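Local coordinates for protein catechol 1,2-dioxygenase (Burkholderia ambifaria, PDB 5VXT) that probably catalyses the iron(III)-dependent intradiol ring cleavage of catechol by dioxygen, and carries bound phospholipid between its two subunits, at residues Leu62-Thr65 with Pro66-Trp70; Gly72-Tyr75 with Leu76-Leu79; Ala221-Gln224 with Leu225-Arg228. One frame throughout, in Å; residues are numbered along the deposited sequence.

Contact 1. Residues Leu62-Thr65 with Pro66-Trp70. With PTY (phosphatidylethanolamine), chain I.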
loop_
_atom_site.group_PDB
_atom_site.type_symbol
_atom_site.label_atom_id
_atom_site.label_comp_id
_atom_site.label_asym_id
_atom_site.label_seq_id
_atom_site.Cartn_x
_atom_site.Cartn_y
_atom_site.Cartn_z
ATOM N N LEU B 62 7.041 -11.365 15.622
ATOM C CA LEU B 62 6.507 -12.521 14.916
ATOM C C LEU B 62 7.529 -13.181 13.998
ATOM O O LEU B 62 7.182 -14.155 13.318
ATOM C CB LEU B 62 5.269 -12.119 14.107
ATOM C CG LEU B 62 4.086 -11.567 14.915
ATOM C CD1 LEU B 62 2.901 -11.238 14.006
ATOM C CD2 LEU B 62 3.688 -12.559 15.992
ATOM N N ASP B 63 8.769 -12.679 13.972
ATOM C CA ASP B 63 9.828 -13.149 13.075
ATOM C C ASP B 63 9.334 -13.205 11.633
ATOM O O ASP B 63 9.383 -14.237 10.963
ATOM C CB ASP B 63 10.364 -14.513 13.506
ATOM C CG ASP B 63 11.747 -14.793 12.944
ATOM O OD1 ASP B 63 12.247 -15.918 13.138
ATOM O OD2 ASP B 63 12.344 -13.881 12.319
ATOM N N ILE B 64 8.830 -12.067 11.167
ATOM C CA ILE B 64 8.356 -11.982 9.793
ATOM C C ILE B 64 9.556 -12.003 8.854
ATOM O O ILE B 64 10.391 -11.088 8.864
ATOM C CB ILE B 64 7.495 -10.728 9.601
ATOM C CG1 ILE B 64 6.347 -10.780 10.604
ATOM C CG2 ILE B 64 6.980 -10.655 8.183
ATOM C CD1 ILE B 64 5.314 -9.615 10.450
ATOM N N THR B 65 9.649 -13.057 8.044
ATOM C CA THR B 65 10.835 -13.290 7.230
ATOM C C THR B 65 10.893 -12.300 6.075
ATOM O O THR B 65 9.867 -11.757 5.665
ATOM C CB THR B 65 10.822 -14.709 6.670
ATOM O OG1 THR B 65 9.804 -14.811 5.663
ATOM C CG2 THR B 65 10.542 -15.706 7.771
ATOM N N PRO B 66 12.087 -12.058 5.523
ATOM C CA PRO B 66 12.167 -11.238 4.304
ATOM C C PRO B 66 11.233 -11.714 3.199
ATOM O O PRO B 66 10.576 -10.878 2.557
ATOM C CB PRO B 66 13.647 -11.362 3.908
ATOM C CG PRO B 66 14.360 -11.534 5.235
ATOM C CD PRO B 66 13.427 -12.468 6.000
ATOM N N ASP B 67 11.145 -13.030 2.962
ATOM C CA ASP B 67 10.196 -13.522 1.967
ATOM C C ASP B 67 8.788 -13.031 2.273
ATOM O O ASP B 67 8.067 -12.583 1.376
ATOM C CB ASP B 67 10.214 -15.054 1.897
ATOM C CG ASP B 67 11.438 -15.599 1.187
ATOM O OD1 ASP B 67 12.407 -14.820 1.007
ATOM O OD2 ASP B 67 11.432 -16.804 0.815
ATOM N N GLU B 68 8.388 -13.090 3.544
ATOM C CA GLU B 68 7.049 -12.626 3.906
ATOM C C GLU B 68 6.921 -11.118 3.730
ATOM O O GLU B 68 5.883 -10.626 3.268
ATOM C CB GLU B 68 6.726 -13.026 5.343
ATOM C CG GLU B 68 6.492 -14.514 5.494
ATOM C CD GLU B 68 6.342 -14.965 6.941
ATOM O OE1 GLU B 68 6.993 -14.356 7.813
ATOM O OE2 GLU B 68 5.592 -15.944 7.206
ATOM N N VAL B 69 7.970 -10.371 4.073
ATOM C CA VAL B 69 7.903 -8.918 3.931
ATOM C C VAL B 69 7.775 -8.534 2.463
ATOM O O VAL B 69 6.952 -7.687 2.102
ATOM C CB VAL B 69 9.119 -8.245 4.598
ATOM C CG1 VAL B 69 9.182 -6.759 4.227
ATOM C CG2 VAL B 69 9.009 -8.384 6.118
ATOM N N TRP B 70 8.582 -9.144 1.593
ATOM C CA TRP B 70 8.505 -8.802 0.175
ATOM C C TRP B 70 7.187 -9.246 -0.446
ATOM O O TRP B 70 6.695 -8.596 -1.378
ATOM C CB TRP B 70 9.691 -9.399 -0.593
ATOM C CG TRP B 70 10.988 -8.738 -0.166
ATOM C CD1 TRP B 70 12.075 -9.346 0.402
ATOM C CD2 TRP B 70 11.311 -7.343 -0.245
ATOM N NE1 TRP B 70 13.045 -8.424 0.678
ATOM C CE2 TRP B 70 12.611 -7.187 0.273
ATOM C CE3 TRP B 70 10.644 -6.216 -0.744
ATOM C CZ2 TRP B 70 13.236 -5.951 0.342
ATOM C CZ3 TRP B 70 11.261 -5.006 -0.676
ATOM C CH2 TRP B 70 12.539 -4.867 -0.137
HETATM C C1 PTY I . 2.136 -14.541 1.107
HETATM C C2 PTY I . -0.377 -14.055 -4.894
HETATM C C3 PTY I . 0.749 -14.996 -4.483
HETATM O O4 PTY I . 1.829 -14.388 2.487
HETATM C C5 PTY I . 1.123 -14.349 -1.162
HETATM C C6 PTY I . 0.948 -14.013 0.310
HETATM O O7 PTY I . 0.854 -12.597 0.475
HETATM C C8 PTY I . -0.500 -12.092 0.286
HETATM O O10 PTY I . -1.363 -12.785 -0.241
HETATM C C11 PTY I . -0.822 -10.692 0.746
HETATM C C12 PTY I . -0.622 -10.602 2.252
HETATM C C13 PTY I . -0.113 -9.218 2.611
HETATM C C14 PTY I . -0.881 -8.585 3.759
HETATM C C15 PTY I . -0.479 -7.122 3.845
HETATM C C16 PTY I . -1.595 -6.264 4.422
HETATM C C17 PTY I . -1.542 -6.215 5.944
HETATM C C18 PTY I . -2.704 -5.376 6.450
HETATM C C19 PTY I . -2.594 -5.105 7.941
HETATM C C20 PTY I . -3.356 -3.838 8.291
HETATM C C21 PTY I . -2.782 -2.641 7.545
HETATM C C22 PTY I . -1.389 -2.301 8.064
HETATM C C23 PTY I . -0.752 -1.182 7.242
HETATM C C24 PTY I . 0.172 -0.304 8.080
HETATM C C25 PTY I . 1.392 -1.065 8.582
HETATM C C26 PTY I . 2.151 -0.218 9.598
HETATM C C27 PTY I . 1.222 0.235 10.719
HETATM C C28 PTY I . 1.668 -0.308 12.070
HETATM C C29 PTY I . 1.673 -1.820 12.076
HETATM C C30 PTY I . 2.863 -14.418 3.500
HETATM C C31 PTY I . 2.511 -14.142 4.942
HETATM O O30 PTY I . 4.010 -14.662 3.165
HETATM C C32 PTY I . 1.875 -12.765 5.035
HETATM C C33 PTY I . 2.735 -11.767 4.276
HETATM C C34 PTY I . 3.271 -10.691 5.207
HETATM C C35 PTY I . 2.259 -9.565 5.342
HETATM C C36 PTY I . 2.856 -8.409 6.130
HETATM C C37 PTY I . 4.187 -7.995 5.521
HETATM C C38 PTY I . 4.671 -6.692 6.138
HETATM C C39 PTY I . 5.481 -5.894 5.126
HETATM C C40 PTY I . 4.575 -5.126 4.173
HETATM C C41 PTY I . 4.297 -3.731 4.715
HETATM C C42 PTY I . 2.974 -3.713 5.467
HETATM C C43 PTY I . 1.848 -4.215 4.572
HETATM C C44 PTY I . 0.629 -3.319 4.658
HETATM P P1 PTY I . 2.937 -14.977 -2.971
HETATM O O11 PTY I . 1.815 -14.254 -3.883
HETATM O O12 PTY I . 4.256 -14.276 -3.203
HETATM O O13 PTY I . 2.834 -16.467 -3.209
HETATM O O14 PTY I . 2.485 -14.641 -1.460
HETATM N N1 PTY I . 0.003 -13.318 -6.084
#
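T65 and E68 face each other across the first turn of helix 66-81, whose backbone becomes helical at P66, and V69 N closes that turn with a 2.8 Å bond to T65 O. The arrangement is a capping box, with T65 at the N-cap, and the evidence is reciprocal. E68 N donates to T65 OG1 at 3.1 Å with an N-H...O angle of 159°, while T65 N donates to E68 OE1 at 3.0 Å. The carboxylate oxygen is met on its anti side, 24° out of the carboxylate plane. T65 can accept because its hydroxyl sits between the backbone N and the carbonyl carbon (chi1 71°), which turns OG1 to the start of the helix. E68 runs back with CG beside its own backbone N and the chain extended beyond it, so that CG passes 3.3 Å from T65 OG1 before the carboxylate arrives. The other carboxylate oxygen, OE2, forms a salt bridge with R43 of the second subunit, so one side chain serves both the helix start and the dimer interface. Just upstream, D63 has positive phi and ends helix 42-62 in a Schellman motif; its carboxylate pairs with R101 of the second subunit. Beside the box, I64 crosses V69 at about a right angle, with CG2 of I64 3.7 Å from CG2 of V69, and both side chains pack on I59 of helix 42-62. The phospholipid runs past the same turn: its C34 lies 3.3 Å from E68 O, and its C39 is 3.9 Å from V69 CG1.

Contact 2. Residues Gly72-Tyr75 with Leu76-Leu79. With PTY (phosphatidylethanolamine), chain I.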
loop_
_atom_site.group_PDB
_atom_site.type_symbol
_atom_site.label_atom_id
_atom_site.label_comp_id
_atom_site.label_asym_id
_atom_site.label_seq_id
_atom_site.Cartn_x
_atom_site.Cartn_y
_atom_site.Cartn_z
ATOM N N GLY B 72 4.440 -9.027 1.140
ATOM C CA GLY B 72 3.562 -7.935 1.537
ATOM C C GLY B 72 3.815 -6.671 0.739
ATOM O O GLY B 72 2.876 -5.977 0.335
ATOM N N VAL B 73 5.090 -6.354 0.499
ATOM C CA VAL B 73 5.437 -5.189 -0.310
ATOM C C VAL B 73 4.908 -5.334 -1.730
ATOM O O VAL B 73 4.315 -4.401 -2.287
ATOM C CB VAL B 73 6.962 -4.977 -0.293
ATOM C CG1 VAL B 73 7.372 -3.968 -1.355
ATOM C CG2 VAL B 73 7.372 -4.498 1.082
ATOM N N ASN B 74 5.090 -6.507 -2.334
ATOM C CA ASN B 74 4.579 -6.681 -3.688
ATOM C C ASN B 74 3.061 -6.775 -3.721
ATOM O O ASN B 74 2.451 -6.427 -4.738
ATOM C CB ASN B 74 5.245 -7.903 -4.326
ATOM C CG ASN B 74 6.669 -7.599 -4.773
ATOM O OD1 ASN B 74 7.640 -8.203 -4.297
ATOM N ND2 ASN B 74 6.797 -6.627 -5.676
ATOM N N TYR B 75 2.438 -7.202 -2.623
ATOM C CA TYR B 75 0.990 -7.123 -2.525
ATOM C C TYR B 75 0.519 -5.677 -2.620
ATOM O O TYR B 75 -0.500 -5.394 -3.262
ATOM C CB TYR B 75 0.507 -7.766 -1.227
ATOM C CG TYR B 75 -0.991 -7.568 -1.012
ATOM C CD1 TYR B 75 -1.923 -8.398 -1.629
ATOM C CD2 TYR B 75 -1.460 -6.525 -0.220
ATOM C CE1 TYR B 75 -3.295 -8.204 -1.441
ATOM C CE2 TYR B 75 -2.824 -6.324 -0.030
ATOM C CZ TYR B 75 -3.729 -7.160 -0.641
ATOM O OH TYR B 75 -5.081 -6.953 -0.445
ATOM N N LEU B 76 1.248 -4.748 -1.997
ATOM C CA LEU B 76 0.845 -3.342 -2.070
ATOM C C LEU B 76 0.926 -2.817 -3.491
ATOM O O LEU B 76 0.108 -1.986 -3.895
ATOM C CB LEU B 76 1.711 -2.487 -1.142
ATOM C CG LEU B 76 1.555 -2.676 0.366
ATOM C CD1 LEU B 76 2.511 -1.760 1.111
ATOM C CD2 LEU B 76 0.104 -2.398 0.787
ATOM N N ASN B 77 1.903 -3.285 -4.269
ATOM C CA ASN B 77 1.963 -2.887 -5.669
ATOM C C ASN B 77 0.708 -3.332 -6.408
ATOM O O ASN B 77 0.094 -2.547 -7.142
ATOM C CB ASN B 77 3.222 -3.445 -6.330
ATOM C CG ASN B 77 4.440 -2.576 -6.093
ATOM O OD1 ASN B 77 4.331 -1.354 -5.944
ATOM N ND2 ASN B 77 5.620 -3.198 -6.071
ATOM N N LYS B 78 0.304 -4.591 -6.219
ATOM C CA LYS B 78 -0.915 -5.077 -6.858
ATOM C C LYS B 78 -2.146 -4.333 -6.345
ATOM O O LYS B 78 -3.066 -4.040 -7.116
ATOM C CB LYS B 78 -1.053 -6.581 -6.627
ATOM C CG LYS B 78 -2.342 -7.174 -7.184
ATOM C CD LYS B 78 -2.263 -8.694 -7.238
ATOM C CE LYS B 78 -3.640 -9.326 -7.284
ATOM N NZ LYS B 78 -4.518 -8.662 -8.283
ATOM N N LEU B 79 -2.182 -4.020 -5.046
ATOM C CA LEU B 79 -3.344 -3.344 -4.471
ATOM C C LEU B 79 -3.569 -1.980 -5.112
ATOM O O LEU B 79 -4.711 -1.589 -5.380
ATOM C CB LEU B 79 -3.170 -3.209 -2.952
ATOM C CG LEU B 79 -4.281 -2.487 -2.160
ATOM C CD1 LEU B 79 -5.512 -3.366 -1.987
ATOM C CD2 LEU B 79 -3.774 -2.003 -0.810
HETATM C C1 PTY I . 2.136 -14.541 1.107
HETATM C C2 PTY I . -0.377 -14.055 -4.894
HETATM C C3 PTY I . 0.749 -14.996 -4.483
HETATM O O4 PTY I . 1.829 -14.388 2.487
HETATM C C5 PTY I . 1.123 -14.349 -1.162
HETATM C C6 PTY I . 0.948 -14.013 0.310
HETATM O O7 PTY I . 0.854 -12.597 0.475
HETATM C C8 PTY I . -0.500 -12.092 0.286
HETATM O O10 PTY I . -1.363 -12.785 -0.241
HETATM C C11 PTY I . -0.822 -10.692 0.746
HETATM C C12 PTY I . -0.622 -10.602 2.252
HETATM C C13 PTY I . -0.113 -9.218 2.611
HETATM C C14 PTY I . -0.881 -8.585 3.759
HETATM C C15 PTY I . -0.479 -7.122 3.845
HETATM C C16 PTY I . -1.595 -6.264 4.422
HETATM C C17 PTY I . -1.542 -6.215 5.944
HETATM C C18 PTY I . -2.704 -5.376 6.450
HETATM C C19 PTY I . -2.594 -5.105 7.941
HETATM C C20 PTY I . -3.356 -3.838 8.291
HETATM C C21 PTY I . -2.782 -2.641 7.545
HETATM C C22 PTY I . -1.389 -2.301 8.064
HETATM C C23 PTY I . -0.752 -1.182 7.242
HETATM C C24 PTY I . 0.172 -0.304 8.080
HETATM C C25 PTY I . 1.392 -1.065 8.582
HETATM C C26 PTY I . 2.151 -0.218 9.598
HETATM C C27 PTY I . 1.222 0.235 10.719
HETATM C C28 PTY I . 1.668 -0.308 12.070
HETATM C C29 PTY I . 1.673 -1.820 12.076
HETATM C C30 PTY I . 2.863 -14.418 3.500
HETATM C C31 PTY I . 2.511 -14.142 4.942
HETATM O O30 PTY I . 4.010 -14.662 3.165
HETATM C C32 PTY I . 1.875 -12.765 5.035
HETATM C C33 PTY I . 2.735 -11.767 4.276
HETATM C C34 PTY I . 3.271 -10.691 5.207
HETATM C C35 PTY I . 2.259 -9.565 5.342
HETATM C C36 PTY I . 2.856 -8.409 6.130
HETATM C C37 PTY I . 4.187 -7.995 5.521
HETATM C C38 PTY I . 4.671 -6.692 6.138
HETATM C C39 PTY I . 5.481 -5.894 5.126
HETATM C C40 PTY I . 4.575 -5.126 4.173
HETATM C C41 PTY I . 4.297 -3.731 4.715
HETATM C C42 PTY I . 2.974 -3.713 5.467
HETATM C C43 PTY I . 1.848 -4.215 4.572
HETATM C C44 PTY I . 0.629 -3.319 4.658
HETATM P P1 PTY I . 2.937 -14.977 -2.971
HETATM O O11 PTY I . 1.815 -14.254 -3.883
HETATM O O12 PTY I . 4.256 -14.276 -3.203
HETATM O O13 PTY I . 2.834 -16.467 -3.209
HETATM O O14 PTY I . 2.485 -14.641 -1.460
HETATM N N1 PTY I . 0.003 -13.318 -6.084
#
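The Y75 ring has L79 CB, L76 N and the phospholipid carbon C11 around it, all three placed obliquely to the ring. C11, the acyl carbon next to the ester carbonyl, comes 3.5 Å from CD1 of Y75, and L79 CD1 reaches the hydroxyl end of the ring, 3.9 Å from Y75 OH. With CG anti to the backbone N (chi1 174°), the ring projects from the helix toward helix 221-229, where OH hydrogen-bonds to A221 O. The polar ends of the second turn also find partners elsewhere: K78 NZ pairs with D82, and N77 OD1 accepts from A85 N of the second subunit. Backbone bonds hold the two turns in line. L79 N to Y75 O is the shortest at 2.8 Å and lies in the carbonyl plane, whereas N77 N to V73 O is weak at 3.3 Å, and L76 N is shared between G72 O and, weakly, V73 O. On the lipid side, G72 presents bare backbone, its C atom 3.8 Å from lipid C40, and L76 CD2 meets lipid C44 at 4.0 Å. V73 and L76 also touch a second phospholipid. This is alpha-helical i to i+4 packing in the wall of a lipid-binding tunnel at the dimer interface, as in related intradiol dioxygenases.

Contact 3. Residues Ala221-Gln224 with Leu225-Arg228. With PTY (phosphatidylethanolamine), chain I.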
loop_
_atom_site.group_PDB
_atom_site.type_symbol
_atom_site.label_atom_id
_atom_site.label_comp_id
_atom_site.label_asym_id
_atom_site.label_seq_id
_atom_site.Cartn_x
_atom_site.Cartn_y
_atom_site.Cartn_z
ATOM N N ALA B 221 -6.932 -7.547 -5.485
ATOM C CA ALA B 221 -6.064 -7.731 -4.329
ATOM C C ALA B 221 -6.858 -7.852 -3.039
ATOM O O ALA B 221 -6.433 -8.556 -2.118
ATOM C CB ALA B 221 -5.073 -6.571 -4.232
ATOM N N THR B 222 -7.996 -7.161 -2.936
ATOM C CA THR B 222 -8.801 -7.277 -1.726
ATOM C C THR B 222 -9.288 -8.705 -1.547
ATOM O O THR B 222 -9.055 -9.331 -0.506
ATOM C CB THR B 222 -9.982 -6.306 -1.775
ATOM O OG1 THR B 222 -9.486 -4.978 -1.979
ATOM C CG2 THR B 222 -10.768 -6.360 -0.466
ATOM N N GLN B 223 -9.931 -9.253 -2.581
ATOM C CA GLN B 223 -10.425 -10.624 -2.500
ATOM C C GLN B 223 -9.289 -11.623 -2.338
ATOM O O GLN B 223 -9.452 -12.640 -1.657
ATOM C CB GLN B 223 -11.243 -10.969 -3.740
ATOM C CG GLN B 223 -12.031 -12.248 -3.580
ATOM C CD GLN B 223 -13.031 -12.153 -2.454
ATOM O OE1 GLN B 223 -13.931 -11.313 -2.483
ATOM N NE2 GLN B 223 -12.873 -12.995 -1.442
ATOM N N GLN B 224 -8.141 -11.358 -2.962
ATOM C CA GLN B 224 -6.990 -12.240 -2.798
ATOM C C GLN B 224 -6.596 -12.361 -1.331
ATOM O O GLN B 224 -6.401 -13.473 -0.821
ATOM C CB GLN B 224 -5.822 -11.736 -3.644
ATOM C CG GLN B 224 -4.525 -12.517 -3.467
ATOM C CD GLN B 224 -3.407 -11.990 -4.351
ATOM O OE1 GLN B 224 -3.504 -12.022 -5.579
ATOM N NE2 GLN B 224 -2.343 -11.494 -3.729
ATOM N N LEU B 225 -6.491 -11.230 -0.626
ATOM C CA LEU B 225 -6.151 -11.283 0.793
ATOM C C LEU B 225 -7.285 -11.885 1.612
ATOM O O LEU B 225 -7.040 -12.704 2.505
ATOM C CB LEU B 225 -5.797 -9.884 1.311
ATOM C CG LEU B 225 -5.471 -9.752 2.803
ATOM C CD1 LEU B 225 -4.384 -10.733 3.212
ATOM C CD2 LEU B 225 -5.045 -8.323 3.152
ATOM N N LEU B 226 -8.533 -11.481 1.337
ATOM C CA LEU B 226 -9.675 -12.099 2.007
ATOM C C LEU B 226 -9.672 -13.614 1.819
ATOM O O LEU B 226 -9.875 -14.373 2.775
ATOM C CB LEU B 226 -10.988 -11.502 1.493
ATOM C CG LEU B 226 -11.245 -10.041 1.846
ATOM C CD1 LEU B 226 -12.595 -9.618 1.298
ATOM C CD2 LEU B 226 -11.203 -9.846 3.349
ATOM N N ASP B 227 -9.449 -14.073 0.583
ATOM C CA ASP B 227 -9.337 -15.510 0.343
ATOM C C ASP B 227 -8.280 -16.138 1.242
ATOM O O ASP B 227 -8.504 -17.204 1.833
ATOM C CB ASP B 227 -9.011 -15.788 -1.127
ATOM C CG ASP B 227 -10.200 -15.560 -2.052
ATOM O OD1 ASP B 227 -9.983 -15.456 -3.281
ATOM O OD2 ASP B 227 -11.346 -15.494 -1.555
ATOM N N ARG B 228 -7.125 -15.483 1.366
ATOM C CA ARG B 228 -6.063 -16.019 2.206
ATOM C C ARG B 228 -6.467 -16.043 3.674
ATOM O O ARG B 228 -6.056 -16.944 4.418
ATOM C CB ARG B 228 -4.788 -15.200 2.011
ATOM C CG ARG B 228 -3.571 -15.834 2.613
ATOM C CD ARG B 228 -2.299 -15.244 2.034
ATOM N NE ARG B 228 -1.146 -16.042 2.418
ATOM C CZ ARG B 228 -0.636 -17.010 1.670
ATOM N NH1 ARG B 228 -1.178 -17.293 0.492
ATOM N NH2 ARG B 228 0.418 -17.691 2.100
HETATM C C1 PTY I . 2.136 -14.541 1.107
HETATM C C2 PTY I . -0.377 -14.055 -4.894
HETATM C C3 PTY I . 0.749 -14.996 -4.483
HETATM O O4 PTY I . 1.829 -14.388 2.487
HETATM C C5 PTY I . 1.123 -14.349 -1.162
HETATM C C6 PTY I . 0.948 -14.013 0.310
HETATM O O7 PTY I . 0.854 -12.597 0.475
HETATM C C8 PTY I . -0.500 -12.092 0.286
HETATM O O10 PTY I . -1.363 -12.785 -0.241
HETATM C C11 PTY I . -0.822 -10.692 0.746
HETATM C C12 PTY I . -0.622 -10.602 2.252
HETATM C C13 PTY I . -0.113 -9.218 2.611
HETATM C C14 PTY I . -0.881 -8.585 3.759
HETATM C C15 PTY I . -0.479 -7.122 3.845
HETATM C C16 PTY I . -1.595 -6.264 4.422
HETATM C C17 PTY I . -1.542 -6.215 5.944
HETATM C C18 PTY I . -2.704 -5.376 6.450
HETATM C C19 PTY I . -2.594 -5.105 7.941
HETATM C C20 PTY I . -3.356 -3.838 8.291
HETATM C C21 PTY I . -2.782 -2.641 7.545
HETATM C C22 PTY I . -1.389 -2.301 8.064
HETATM C C23 PTY I . -0.752 -1.182 7.242
HETATM C C24 PTY I . 0.172 -0.304 8.080
HETATM C C25 PTY I . 1.392 -1.065 8.582
HETATM C C26 PTY I . 2.151 -0.218 9.598
HETATM C C27 PTY I . 1.222 0.235 10.719
HETATM C C28 PTY I . 1.668 -0.308 12.070
HETATM C C29 PTY I . 1.673 -1.820 12.076
HETATM C C30 PTY I . 2.863 -14.418 3.500
HETATM C C31 PTY I . 2.511 -14.142 4.942
HETATM O O30 PTY I . 4.010 -14.662 3.165
HETATM C C32 PTY I . 1.875 -12.765 5.035
HETATM C C33 PTY I . 2.735 -11.767 4.276
HETATM C C34 PTY I . 3.271 -10.691 5.207
HETATM C C35 PTY I . 2.259 -9.565 5.342
HETATM C C36 PTY I . 2.856 -8.409 6.130
HETATM C C37 PTY I . 4.187 -7.995 5.521
HETATM C C38 PTY I . 4.671 -6.692 6.138
HETATM C C39 PTY I . 5.481 -5.894 5.126
HETATM C C40 PTY I . 4.575 -5.126 4.173
HETATM C C41 PTY I . 4.297 -3.731 4.715
HETATM C C42 PTY I . 2.974 -3.713 5.467
HETATM C C43 PTY I . 1.848 -4.215 4.572
HETATM C C44 PTY I . 0.629 -3.319 4.658
HETATM P P1 PTY I . 2.937 -14.977 -2.971
HETATM O O11 PTY I . 1.815 -14.254 -3.883
HETATM O O12 PTY I . 4.256 -14.276 -3.203
HETATM O O13 PTY I . 2.834 -16.467 -3.209
HETATM O O14 PTY I . 2.485 -14.641 -1.460
HETATM N N1 PTY I . 0.003 -13.318 -6.084
#
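L226 packs against T222 on the buried flank of helix 221-229, and D227 meets Q223 on its more open flank, one turn apart in each case. The tight part is buried. L226 N points almost straight at T222 O (2.9 Å, N-H...O angle 176°), and L226 CG lies 3.3 Å from that same oxygen. The two side chains run side by side in the same direction, bringing CG2 of T222 to 4.1 Å from CD1 of L226; T222 OG1 is taken by E84. The looser flank is polar. Q223 bends at chi2, which turns its amide forward along the helix, toward D227, and NE2 donates to D227 OD2 at 2.9 Å. The amide arrives from above the carboxylate, 53° out of its plane, and the two planes are 40° apart. D227 is exposed, so this bond lies toward solvent.

A third flank faces the phospholipid. R228, extended from CG to NE, lays one guanidinium face over the glycerol carbon C6, which sits 3.5 Å above the plane and over its centre, while NE hydrogen-bonds to T44 of the second subunit. Q224, also extended, places NE2 3.4 Å from C2 of the ethanolamine group, and L225 CD1 approaches acyl carbon C12. The helix thus borders the lipid headgroup while lying against two neighbours: L225 and Q224 reach Y75 of helix 66-81, and T222 and L225 touch L88 of helix 85-91. L226 also rests on the loop residues R231 and F267.

In the fold
From the N terminus the chain leaves helix 42-62, passes through the short connection of contact 1 and enters helix 66-81, along which contact 2 follows directly in series. None of the three closes a long loop: each is local, and they neither nest nor cross. Contact 3 comes some 140 residues later, in the part of the chain that belongs to the dioxygenase family, yet its centre is only about 12 Å from that of contact 2, and the two touch directly, so the amino-terminal helical part is tied to helix 221-229. Contacts 1 and 3 do not touch, their nearest atoms being about 7 Å apart. One phospholipid meets all three, and each also reaches the second subunit.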